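Poly(A) ribonuclease pop2 (Schizosaccharomyces pombe, PDB 2P51) shortens the poly(A) tails of messenger RNAs as the metal-dependent 3'-exoribonuclease of the CCR4-NOT complex, releasing 5'-AMP. Local coordinates at residues A145-A148 with E149-G153; Y175-K178 with A179-Q182. One frame throughout, in Å; residues are numbered along the deposited sequence. Where two conformers were deposited one is given.

In the fold
Interaction 1 takes in nearly all of short helix 144-152 and interaction 2 the C-terminal part of helix 170-181, and the two helices pack against each other: Ala148 CB comes to 3.0 Å from Ala179 O, and Met180 touches Leu151 and Ile152. Interaction 1 is partly buried, with Phe147 and Leu151 facing inward and Asp146 and Glu149 facing solvent. Interaction 2 is more deeply buried, lies on the helix that carries the metal ligand Asp172, and also borders strand 47-53 and helix 189-199. Their polar chemistry differs accordingly: in 145-153 a water bonded to Asp146 O reaches the carboxylate of Glu149 only weakly, whereas Thr181 and Gln182 turn their own side chains back to carbonyls in 175-182.

Interaction 1 of 2, residues A145-A148 with E149-G153; sequences ADFA and ELLIG
Phe147 and Leu151, one helical turn apart, lie side by side and point the same way from helix 144-152. Leu151 begins at CB, which sits 3.5 Å from Phe147 O and over one face of the Phe147 ring, displaced toward its rim. Its CG stands anti to the backbone N (chi1 -179°), as does that of Phe147, and this shared torsion sends both side chains off the helix together. At the tip, Leu151 CD2 meets the ring at CE2, 3.9 Å away, with CZ only slightly farther. A branched aliphatic chain suits this place because its CB and one methyl both lie against the ring's CE2-CZ side. Beyond this pair, Phe108 and Phe110 meet the same ring, and Met180 of helix 170-181 touches Leu151, so the two side chains form the inward face of a helix in this DEDD nuclease fold, where helices flank a mixed central sheet. The backbone beneath keeps the alpha-helical i to i+4 pattern. Leu151 N gives Phe147 O a 2.8 Å bond, arriving nearly along the C=O axis, and Ile152 N binds Ala148 O at 2.9 Å. The bond from Leu150 N to Asp146 O is weak, and that carbonyl has a second donor: a water 3.1 Å from Asp146 O, which also gives a weak bond to Glu149 OE1. Glutamate fits this exposed position, where its long chain reaches the water, while its charge stays 5.5 Å from the like charge of Asp146, measured from OE1 to OD1. Leu150 turns instead to helix 31-41, touching Leu31, Gln32 and Met35. Ala148, with only a methyl group, allows helix 170-181 to come close. Gly153 leaves helical geometry and closes the last turn with a weak bond from its N to Glu149 O.

Interaction 2 of 2, residues Y175-K178 with A179-Q182; sequences YLLK and AMTQ
Ala179 meets the preceding turn through its CB, 3.5 Å from Tyr175 O, while its N is hydrogen-bonded to that same oxygen. Its small side chain suits a buried site beside helix 144-152. Met180 follows, its N bonded to Leu176 O. Its chain runs extended through chi2 and then bends at chi3 (-61°), which brings CE back to 3.6 Å from Leu176 O; such flexibility lets it pack against Leu151, Ile152, Tyr199 and Phe200. Thr181 grips Leu177 O twice. Its N approaches nearly end-on to the carbonyl, whereas OG1 donates from above the carbonyl plane at 2.8 Å from Leu177 O. This hydroxyl-to-i-4-carbonyl bond is a familiar habit of helical threonine and serine, used here in the last turn of helix 170-181, which begins beside the metal site with Asp172. With OG1 between the backbone N and carbonyl carbon (chi1 61°), the methyl CG2 lies 3.3 Å from the same oxygen, Leu177 O, and reaches Leu177 CD1 at 4.0 Å. Gln182, the first residue past the helix, turns to positive phi, yet its N still reaches Lys178 O. Its side chain folds back, and NE2 donates in the carbonyl plane to a lone pair of Ala179 O at 2.9 Å, an almost straight bond of 166°.

Interaction 1 of 2, residues A145-A148 with E149-G153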
loop_
_atom_site.group_PDB
_atom_site.type_symbol
_atom_site.label_atom_id
_atom_site.label_comp_id
_atom_site.label_asym_id
_atom_site.label_seq_id
_atom_site.Cartn_x
_atom_site.Cartn_y
_atom_site.Cartn_z
ATOM N N ALA A 145 -8.037 13.599 1.978
ATOM C CA ALA A 145 -9.435 13.565 2.330
ATOM C C ALA A 145 -10.338 13.377 1.128
ATOM O O ALA A 145 -11.346 12.653 1.171
ATOM C CB ALA A 145 -9.753 14.882 3.067
ATOM N N ASP A 146 -10.013 14.036 0.018
ATOM C CA ASP A 146 -10.773 13.880 -1.234
ATOM C C ASP A 146 -10.669 12.440 -1.727
ATOM O O ASP A 146 -11.633 11.818 -2.165
ATOM C CB ASP A 146 -10.253 14.862 -2.267
ATOM C CG ASP A 146 -10.549 16.318 -1.956
ATOM O OD1 ASP A 146 -11.432 16.623 -1.105
ATOM O OD2 ASP A 146 -9.886 17.173 -2.598
ATOM N N PHE A 147 -9.459 11.902 -1.672
ATOM C CA PHE A 147 -9.255 10.505 -2.064
ATOM C C PHE A 147 -10.030 9.588 -1.180
ATOM O O PHE A 147 -10.669 8.619 -1.603
ATOM C CB PHE A 147 -7.753 10.209 -1.915
ATOM C CG PHE A 147 -7.398 8.738 -2.085
ATOM C CD1 PHE A 147 -7.368 8.142 -3.332
ATOM C CD2 PHE A 147 -7.081 7.971 -0.963
ATOM C CE1 PHE A 147 -7.019 6.809 -3.420
ATOM C CE2 PHE A 147 -6.751 6.628 -1.062
ATOM C CZ PHE A 147 -6.715 6.015 -2.307
ATOM N N ALA A 148 -9.978 9.870 0.111
ATOM C CA ALA A 148 -10.621 8.945 1.051
ATOM C C ALA A 148 -12.128 8.873 0.859
ATOM O O ALA A 148 -12.708 7.771 0.891
ATOM C CB ALA A 148 -10.215 9.409 2.450
ATOM N N GLU A 149 -12.811 10.003 0.653
ATOM C CA GLU A 149 -14.232 9.961 0.362
ATOM C C GLU A 149 -14.538 9.036 -0.815
ATOM O O GLU A 149 -15.476 8.234 -0.758
ATOM C CB GLU A 149 -14.677 11.366 -0.025
ATOM C CG GLU A 149 -15.746 11.911 0.880
ATOM C CD GLU A 149 -15.969 13.375 0.576
ATOM O OE1 GLU A 149 -16.074 13.666 -0.637
ATOM O OE2 GLU A 149 -16.023 14.138 1.562
ATOM N N LEU A 150 -13.753 9.144 -1.880
ATOM C CA LEU A 150 -13.963 8.309 -3.067
ATOM C C LEU A 150 -13.644 6.850 -2.790
ATOM O O LEU A 150 -14.340 5.939 -3.246
ATOM C CB LEU A 150 -13.134 8.851 -4.243
ATOM C CG LEU A 150 -13.610 10.236 -4.749
ATOM C CD1 LEU A 150 -12.730 10.736 -5.888
ATOM C CD2 LEU A 150 -15.064 10.222 -5.189
ATOM N N LEU A 151 -12.551 6.607 -2.052
ATOM C CA LEU A 151 -12.157 5.229 -1.784
ATOM C C LEU A 151 -13.218 4.519 -0.957
ATOM O O LEU A 151 -13.588 3.388 -1.238
ATOM C CB LEU A 151 -10.816 5.173 -1.049
ATOM C CG LEU A 151 -10.319 3.741 -0.758
ATOM C CD1 LEU A 151 -10.060 2.984 -2.063
ATOM C CD2 LEU A 151 -9.078 3.759 0.132
ATOM N N ILE A 152 -13.742 5.192 0.060
ATOM C CA ILE A 152 -14.726 4.534 0.919
ATOM C C ILE A 152 -15.944 4.148 0.119
ATOM O O ILE A 152 -16.507 3.073 0.351
ATOM C CB ILE A 152 -15.114 5.424 2.131
ATOM C CG1 ILE A 152 -13.909 5.691 3.042
ATOM C CG2 ILE A 152 -16.268 4.825 2.935
ATOM C CD1 ILE A 152 -14.137 6.826 4.011
ATOM N N GLY A 153 -16.352 4.981 -0.827
ATOM C CA GLY A 153 -17.562 4.640 -1.611
ATOM C C GLY A 153 -17.253 3.822 -2.820
ATOM O O GLY A 153 -18.163 3.572 -3.597
HETATM O O HOH W 1 -13.880 13.681 -3.299
#

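Interaction 2 of 2, residues Y175-K178 with A179-Q182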
loop_
_atom_site.group_PDB
_atom_site.type_symbol
_atom_site.label_atom_id
_atom_site.label_comp_id
_atom_site.label_asym_id
_atom_site.label_seq_id
_atom_site.Cartn_x
_atom_site.Cartn_y
_atom_site.Cartn_z
ATOM N N TYR A 175 -1.419 4.192 6.751
ATOM C CA TYR A 175 -1.643 5.430 5.969
ATOM C C TYR A 175 -3.012 5.411 5.308
ATOM O O TYR A 175 -3.628 6.484 5.222
ATOM C CB TYR A 175 -0.541 5.599 4.919
ATOM C CG TYR A 175 0.603 6.428 5.503
ATOM C CD1 TYR A 175 1.844 5.923 5.826
ATOM C CD2 TYR A 175 0.342 7.771 5.727
ATOM C CE1 TYR A 175 2.873 6.714 6.360
ATOM C CE2 TYR A 175 1.328 8.555 6.261
ATOM C CZ TYR A 175 2.579 8.047 6.579
ATOM O OH TYR A 175 3.506 8.903 7.106
ATOM N N LEU A 176 -3.481 4.249 4.875
ATOM C CA LEU A 176 -4.799 4.229 4.252
ATOM C C LEU A 176 -5.859 4.430 5.332
ATOM O O LEU A 176 -6.857 5.143 5.102
ATOM C CB LEU A 176 -5.106 2.956 3.446
ATOM C CG LEU A 176 -4.729 3.079 1.948
ATOM C CD1 LEU A 176 -3.212 3.132 1.797
ATOM C CD2 LEU A 176 -5.364 1.956 1.150
ATOM N N LEU A 177 -5.616 3.812 6.518
ATOM C CA LEU A 177 -6.661 4.080 7.550
ATOM C C LEU A 177 -6.674 5.522 7.977
ATOM O O LEU A 177 -7.750 6.121 8.201
ATOM C CB LEU A 177 -6.464 3.140 8.753
ATOM C CG LEU A 177 -7.588 3.127 9.795
ATOM C CD1 LEU A 177 -8.820 2.393 9.248
ATOM C CD2 LEU A 177 -7.142 2.500 11.110
ATOM N N LYS A 178 -5.518 6.140 8.113
ATOM C CA LYS A 178 -5.416 7.575 8.428
ATOM C C LYS A 178 -6.157 8.412 7.395
ATOM O O LYS A 178 -6.901 9.351 7.666
ATOM C CB LYS A 178 -3.938 7.989 8.503
ATOM C CG LYS A 178 -3.687 9.476 8.533
ATOM C CD LYS A 178 -2.189 9.802 8.567
ATOM C CE LYS A 178 -1.972 11.335 8.635
ATOM N NZ LYS A 178 -0.503 11.622 8.388
ATOM N N ALA A 179 -5.984 8.108 6.110
ATOM C CA ALA A 179 -6.653 8.853 5.063
ATOM C C ALA A 179 -8.162 8.692 5.216
ATOM O O ALA A 179 -8.924 9.677 5.196
ATOM C CB ALA A 179 -6.218 8.365 3.697
ATOM N N MET A 180 -8.637 7.458 5.387
ATOM C CA MET A 180 -10.094 7.302 5.439
ATOM C C MET A 180 -10.718 7.896 6.691
ATOM O O MET A 180 -11.861 8.337 6.619
ATOM C CB MET A 180 -10.429 5.803 5.343
ATOM C CG MET A 180 -10.199 5.317 3.914
ATOM S SD MET A 180 -10.697 3.587 3.713
ATOM C CE MET A 180 -9.600 2.793 4.881
ATOM N N THR A 181 -10.007 7.897 7.827
ATOM C CA THR A 181 -10.652 8.304 9.082
ATOM C C THR A 181 -10.388 9.754 9.474
ATOM O O THR A 181 -11.171 10.329 10.239
ATOM C CB THR A 181 -10.200 7.411 10.262
ATOM O OG1 THR A 181 -8.782 7.519 10.451
ATOM C CG2 THR A 181 -10.482 5.931 10.001
ATOM N N GLN A 182 -9.287 10.294 8.953
ATOM C CA GLN A 182 -8.851 11.668 9.214
ATOM C C GLN A 182 -8.660 12.006 10.678
ATOM O O GLN A 182 -8.903 13.161 11.086
ATOM C CB GLN A 182 -9.875 12.631 8.615
ATOM C CG GLN A 182 -9.912 12.594 7.086
ATOM C CD GLN A 182 -8.659 13.163 6.444
ATOM O OE1 GLN A 182 -8.229 14.282 6.765
ATOM N NE2 GLN A 182 -8.087 12.382 5.525
#